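Local coordinates for protein diol-dehydratase (Roseburia inulinivorans, PDB 5I2A) that probably dehydrates 1,2-propanediol by radical chemistry, as a B12-independent diol dehydratase of the glycyl radical enzyme family, at residues 219-224 against 253-258; 226-231 against 246-251. All coordinates share one frame; numbering follows the deposited sequence. Where two conformers were deposited one is given.

Contact 1 (219-224 against 253-258); sequences TYANRY and NVPEFP
A221 and V254 mark the nearest approach of the two backbones, their CA atoms 7.3 Å apart. Residues 219-224 are a regular turn and a half inside helix 200-233, whereas 254-258 have no regular structure and curl through one turn. The peptide bond between V254 and P255 is cis, which bends the chain sharply; F257 N then bonds back to N253 O at 2.8 Å and closes the turn. The kink lays the V254 carbonyl and the proline ring against the helix. A221 carries the direct touch: its methyl points at the loop, with CB 3.5 Å from V254 O and 3.8 Å from P255 CD. Alanine suits this place because its single methyl allows the close approach, and proline suits the other side because it readily accepts a cis bond and offers an apolar CD. V254 turns its own side chain away, so that the loop meets the helix through its backbone and ring. Beside this direct contact runs a water bridge. N222 ND2 donates to a water at 3.0 Å, and the same water donates to E256 OE1 at 2.6 Å; the carboxylate gets there on a chain extended through chi1 and chi2 (173° and 166°). N222 ND2 also bonds to I218 O, which ties the amide to its own helix. P255 touches V217 as well, and the backbones of P255 and E256 bond with L179 and N180. Helix 262-279 packs over A221 and P255, while helix 171-190 also reaches the proline. The arrangement is a cis-proline turn in the connection between helices 238-253 and 262-279, seated among helices 200-233, 171-190 and 262-279 in this pyruvate formate lyase-like fold.

Contact 2 (226-231 against 246-251); sequences KMAEEM and TIARVC
A228 and A248 face each other across two nearly antiparallel helices, their methyls pointing into the interface with CB to CB at 4.1 Å. The segment axes approach to 7.9 Å at an angle of 161°, and the two alanine CA atoms lie 5.4 Å apart, a spacing that their small side chains permit. The A228 methyl is met by a second group: I247 CG2 comes to 3.8 Å from A228 CB. That branch is the one set anti to the backbone N of I247, beside the carbonyl carbon, and V75 from a loop touches the same isoleucine. On the other flank E229 contributes its aliphatic part, with CG 3.6 Å from A248 CB. A chi1 of -81° places CG beside the backbone N, and the chain runs on extended (chi2 175°) to the carboxylate. There OE2 forms a salt bridge with K252, just beyond 246-251. Glutamate thus suits the partly exposed margin, where one methylene, CG, packs on A248 and the charge is met further out. No hydrogen bond joins the two segments, so the contact rests on van der Waals packing of three buried apolar residues and the aliphatic part of E229, with the ionic link to K252 at its edge.

In the fold
Helix 200-233 supplies the first segment of both contacts, 219-224 for contact 1 and then 226-231 for contact 2. The chain turns round and comes back as helix 238-253, so contact 2 closes the shorter loop, with 14 residues between its segments. Running on, the chain reaches 253-258 and closes contact 1, within whose 28-residue interval contact 2 is nested. Their centres are 11 Å apart, and C251 joins them: its CB packs 3.4 Å from A221 O. Contact 2 joins the two helices of the hairpin, and contact 1 ties the loop that follows to the first of them. That loop leads into helix 262-279, which also packs on residues of 246-251 and on A221, V254 and P255.

Contact 1 (219-224 against 253-258)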
loop_
_atom_site.group_PDB
_atom_site.type_symbol
_atom_site.label_atom_id
_atom_site.label_comp_id
_atom_site.label_asym_id
_atom_site.label_seq_id
_atom_site.Cartn_x
_atom_site.Cartn_y
_atom_site.Cartn_z
ATOM N N THR A 219 16.910 -13.375 -20.542
ATOM C CA THR A 219 18.300 -12.983 -20.404
ATOM C C THR A 219 19.104 -14.042 -19.665
ATOM O O THR A 219 20.225 -14.377 -20.060
ATOM C CB THR A 219 18.427 -11.652 -19.654
ATOM O OG1 THR A 219 17.886 -10.602 -20.461
ATOM C CG2 THR A 219 19.890 -11.354 -19.333
ATOM N N TYR A 220 18.529 -14.561 -18.584
ATOM C CA TYR A 220 19.223 -15.532 -17.749
ATOM C C TYR A 220 19.566 -16.786 -18.558
ATOM O O TYR A 220 20.697 -17.252 -18.543
ATOM C CB TYR A 220 18.372 -15.903 -16.527
ATOM C CG TYR A 220 19.108 -16.720 -15.491
ATOM C CD1 TYR A 220 20.194 -16.194 -14.820
ATOM C CD2 TYR A 220 18.701 -18.009 -15.175
ATOM C CE1 TYR A 220 20.868 -16.929 -13.861
ATOM C CE2 TYR A 220 19.361 -18.748 -14.219
ATOM C CZ TYR A 220 20.447 -18.207 -13.571
ATOM O OH TYR A 220 21.117 -18.946 -12.634
ATOM N N ALA A 221 18.581 -17.303 -19.276
ATOM C CA ALA A 221 18.760 -18.489 -20.101
ATOM C C ALA A 221 19.863 -18.284 -21.144
ATOM O O ALA A 221 20.684 -19.164 -21.389
ATOM C CB ALA A 221 17.460 -18.842 -20.779
ATOM N N ASN A 222 19.876 -17.106 -21.744
ATOM C CA ASN A 222 20.841 -16.793 -22.772
ATOM C C ASN A 222 22.251 -16.644 -22.209
ATOM O O ASN A 222 23.229 -16.866 -22.922
ATOM C CB ASN A 222 20.414 -15.534 -23.527
ATOM C CG ASN A 222 19.458 -15.851 -24.654
ATOM O OD1 ASN A 222 19.880 -16.129 -25.771
ATOM N ND2 ASN A 222 18.164 -15.868 -24.353
ATOM N N ARG A 223 22.363 -16.301 -20.929
ATOM C CA ARG A 223 23.671 -16.334 -20.280
ATOM C C ARG A 223 24.228 -17.767 -20.262
ATOM O O ARG A 223 25.431 -17.971 -20.424
ATOM C CB ARG A 223 23.604 -15.760 -18.865
ATOM C CG ARG A 223 23.280 -14.265 -18.817
ATOM C CD ARG A 223 23.279 -13.761 -17.390
ATOM N NE ARG A 223 24.594 -13.870 -16.777
ATOM C CZ ARG A 223 24.803 -14.010 -15.475
ATOM N NH1 ARG A 223 23.776 -14.063 -14.633
ATOM N NH2 ARG A 223 26.041 -14.109 -15.011
ATOM N N TYR A 224 23.354 -18.752 -20.081
ATOM C CA TYR A 224 23.781 -20.149 -20.085
ATOM C C TYR A 224 24.164 -20.614 -21.489
ATOM O O TYR A 224 25.119 -21.364 -21.652
ATOM C CB TYR A 224 22.692 -21.057 -19.491
ATOM C CG TYR A 224 22.756 -21.053 -17.979
ATOM C CD1 TYR A 224 23.595 -21.928 -17.296
ATOM C CD2 TYR A 224 22.026 -20.132 -17.237
ATOM C CE1 TYR A 224 23.683 -21.906 -15.915
ATOM C CE2 TYR A 224 22.103 -20.099 -15.855
ATOM C CZ TYR A 224 22.930 -20.977 -15.198
ATOM O OH TYR A 224 23.006 -20.931 -13.830
ATOM N N ASN A 253 16.467 -21.025 -27.106
ATOM C CA ASN A 253 15.054 -21.137 -27.466
ATOM C C ASN A 253 14.115 -21.081 -26.264
ATOM O O ASN A 253 13.041 -20.489 -26.352
ATOM C CB ASN A 253 14.787 -22.429 -28.249
ATOM C CG ASN A 253 13.535 -22.337 -29.118
ATOM O OD1 ASN A 253 13.452 -21.476 -29.998
ATOM N ND2 ASN A 253 12.570 -23.234 -28.896
ATOM N N VAL A 254 14.499 -21.701 -25.152
ATOM C CA VAL A 254 13.597 -21.765 -24.000
ATOM C C VAL A 254 14.214 -21.088 -22.769
ATOM O O VAL A 254 15.419 -21.106 -22.575
ATOM C CB VAL A 254 13.176 -23.232 -23.666
ATOM C CG1 VAL A 254 12.350 -23.832 -24.803
ATOM C CG2 VAL A 254 14.374 -24.099 -23.343
ATOM N N PRO A 255 13.373 -20.479 -21.926
ATOM C CA PRO A 255 11.916 -20.512 -21.993
ATOM C C PRO A 255 11.285 -19.349 -22.773
ATOM O O PRO A 255 10.081 -19.159 -22.650
ATOM C CB PRO A 255 11.524 -20.450 -20.519
ATOM C CG PRO A 255 12.550 -19.579 -19.935
ATOM C CD PRO A 255 13.832 -19.816 -20.694
ATOM N N GLU A 256 12.057 -18.617 -23.569
ATOM C CA GLU A 256 11.480 -17.535 -24.365
ATOM C C GLU A 256 10.373 -18.044 -25.290
ATOM O O GLU A 256 9.286 -17.461 -25.356
ATOM C CB GLU A 256 12.548 -16.805 -25.195
ATOM C CG GLU A 256 11.924 -15.770 -26.163
ATOM C CD GLU A 256 12.926 -14.800 -26.754
ATOM O OE1 GLU A 256 14.139 -15.109 -26.784
ATOM O OE2 GLU A 256 12.497 -13.713 -27.178
ATOM N N PHE A 257 10.639 -19.157 -25.964
ATOM C CA PHE A 257 9.731 -19.678 -26.979
ATOM C C PHE A 257 9.117 -21.009 -26.569
ATOM O O PHE A 257 9.606 -21.651 -25.643
ATOM C CB PHE A 257 10.482 -19.813 -28.313
ATOM C CG PHE A 257 10.974 -18.500 -28.857
ATOM C CD1 PHE A 257 10.080 -17.565 -29.356
ATOM C CD2 PHE A 257 12.326 -18.196 -28.862
ATOM C CE1 PHE A 257 10.527 -16.348 -29.856
ATOM C CE2 PHE A 257 12.779 -16.984 -29.360
ATOM C CZ PHE A 257 11.875 -16.058 -29.853
ATOM N N PRO A 258 8.025 -21.413 -27.240
ATOM C CA PRO A 258 7.447 -22.737 -26.988
ATOM C C PRO A 258 8.482 -23.850 -27.151
ATOM O O PRO A 258 9.337 -23.771 -28.032
ATOM C CB PRO A 258 6.345 -22.848 -28.049
ATOM C CG PRO A 258 5.941 -21.419 -28.308
ATOM C CD PRO A 258 7.217 -20.634 -28.201
HETATM O O HOH W 1 15.810 -16.941 -25.931
#

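Contact 2 (226-231 against 246-251)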
loop_
_atom_site.group_PDB
_atom_site.type_symbol
_atom_site.label_atom_id
_atom_site.label_comp_id
_atom_site.label_asym_id
_atom_site.label_seq_id
_atom_site.Cartn_x
_atom_site.Cartn_y
_atom_site.Cartn_z
ATOM N N LYS A 226 25.447 -18.754 -23.775
ATOM C CA LYS A 226 26.748 -18.158 -24.009
ATOM C C LYS A 226 27.825 -18.932 -23.281
ATOM O O LYS A 226 28.875 -19.216 -23.851
ATOM C CB LYS A 226 26.768 -16.693 -23.575
ATOM C CG LYS A 226 28.110 -16.006 -23.768
ATOM C CD LYS A 226 28.043 -14.558 -23.321
ATOM C CE LYS A 226 29.419 -13.993 -22.994
ATOM N NZ LYS A 226 29.314 -12.659 -22.330
ATOM N N MET A 227 27.573 -19.278 -22.023
ATOM C CA MET A 227 28.551 -20.034 -21.262
ATOM C C MET A 227 28.782 -21.412 -21.895
ATOM O O MET A 227 29.912 -21.871 -21.987
ATOM C CB MET A 227 28.129 -20.185 -19.802
ATOM C CG MET A 227 29.071 -21.082 -19.006
ATOM S SD MET A 227 28.945 -20.913 -17.219
ATOM C CE MET A 227 29.725 -19.320 -16.977
ATOM N N ALA A 228 27.715 -22.054 -22.346
ATOM C CA ALA A 228 27.846 -23.370 -22.943
ATOM C C ALA A 228 28.701 -23.314 -24.213
ATOM O O ALA A 228 29.521 -24.197 -24.446
ATOM C CB ALA A 228 26.495 -23.952 -23.252
ATOM N N GLU A 229 28.499 -22.276 -25.021
ATOM C CA GLU A 229 29.265 -22.084 -26.250
ATOM C C GLU A 229 30.746 -21.875 -25.980
ATOM O O GLU A 229 31.593 -22.441 -26.664
ATOM C CB GLU A 229 28.732 -20.894 -27.035
ATOM C CG GLU A 229 27.519 -21.195 -27.853
ATOM C CD GLU A 229 26.975 -19.955 -28.505
ATOM O OE1 GLU A 229 27.513 -18.865 -28.229
ATOM O OE2 GLU A 229 26.016 -20.065 -29.291
ATOM N N GLU A 230 31.050 -21.059 -24.984
ATOM C CA GLU A 230 32.431 -20.828 -24.597
ATOM C C GLU A 230 33.075 -22.104 -24.045
ATOM O O GLU A 230 34.258 -22.368 -24.289
ATOM C CB GLU A 230 32.516 -19.696 -23.575
ATOM C CG GLU A 230 31.983 -18.368 -24.117
ATOM C CD GLU A 230 31.942 -17.259 -23.077
ATOM O OE1 GLU A 230 32.156 -17.535 -21.879
ATOM O OE2 GLU A 230 31.699 -16.099 -23.464
ATOM N N MET A 231 32.301 -22.904 -23.314
ATOM C CA MET A 231 32.842 -24.137 -22.755
ATOM C C MET A 231 33.064 -25.160 -23.864
ATOM O O MET A 231 34.047 -25.897 -23.846
ATOM C CB MET A 231 31.921 -24.706 -21.676
ATOM C CG MET A 231 31.932 -23.903 -20.376
ATOM S SD MET A 231 30.697 -24.449 -19.183
ATOM C CE MET A 231 31.293 -26.086 -18.765
ATOM N N THR A 246 24.520 -28.582 -27.774
ATOM C CA THR A 246 23.076 -28.780 -27.700
ATOM C C THR A 246 22.479 -27.874 -26.609
ATOM O O THR A 246 21.454 -27.234 -26.823
ATOM C CB THR A 246 22.704 -30.248 -27.421
ATOM O OG1 THR A 246 23.097 -31.062 -28.533
ATOM C CG2 THR A 246 21.192 -30.385 -27.221
ATOM N N ILE A 247 23.152 -27.806 -25.462
ATOM C CA ILE A 247 22.727 -26.942 -24.363
ATOM C C ILE A 247 22.589 -25.494 -24.853
ATOM O O ILE A 247 21.591 -24.826 -24.570
ATOM C CB ILE A 247 23.711 -27.022 -23.159
ATOM C CG1 ILE A 247 23.572 -28.365 -22.449
ATOM C CG2 ILE A 247 23.441 -25.927 -22.157
ATOM C CD1 ILE A 247 24.662 -28.622 -21.429
ATOM N N ALA A 248 23.569 -25.028 -25.618
ATOM C CA ALA A 248 23.534 -23.667 -26.149
ATOM C C ALA A 248 22.335 -23.448 -27.057
ATOM O O ALA A 248 21.678 -22.415 -26.967
ATOM C CB ALA A 248 24.823 -23.341 -26.893
ATOM N N ARG A 249 22.036 -24.413 -27.925
ATOM C CA ARG A 249 20.875 -24.290 -28.809
ATOM C C ARG A 249 19.574 -24.281 -28.005
ATOM O O ARG A 249 18.662 -23.508 -28.296
ATOM C CB ARG A 249 20.833 -25.426 -29.850
ATOM C CG ARG A 249 21.939 -25.344 -30.919
ATOM C CD ARG A 249 21.721 -26.329 -32.082
ATOM N NE ARG A 249 21.571 -27.705 -31.614
ATOM C CZ ARG A 249 22.580 -28.552 -31.419
ATOM N NH1 ARG A 249 23.830 -28.174 -31.665
ATOM N NH2 ARG A 249 22.336 -29.780 -30.977
ATOM N N VAL A 250 19.494 -25.142 -27.002
ATOM C CA VAL A 250 18.287 -25.248 -26.187
ATOM C C VAL A 250 18.030 -23.937 -25.417
ATOM O O VAL A 250 16.929 -23.402 -25.439
ATOM C CB VAL A 250 18.387 -26.433 -25.203
ATOM C CG1 VAL A 250 17.330 -26.315 -24.118
ATOM C CG2 VAL A 250 18.252 -27.757 -25.957
ATOM N N CYS A 251 19.062 -23.414 -24.769
ATOM C CA CYS A 251 18.900 -22.234 -23.924
ATOM C C CYS A 251 18.644 -20.949 -24.712
ATOM O O CYS A 251 18.173 -19.961 -24.146
ATOM C CB CYS A 251 20.114 -22.051 -23.026
ATOM S SG CYS A 251 20.289 -23.358 -21.778
#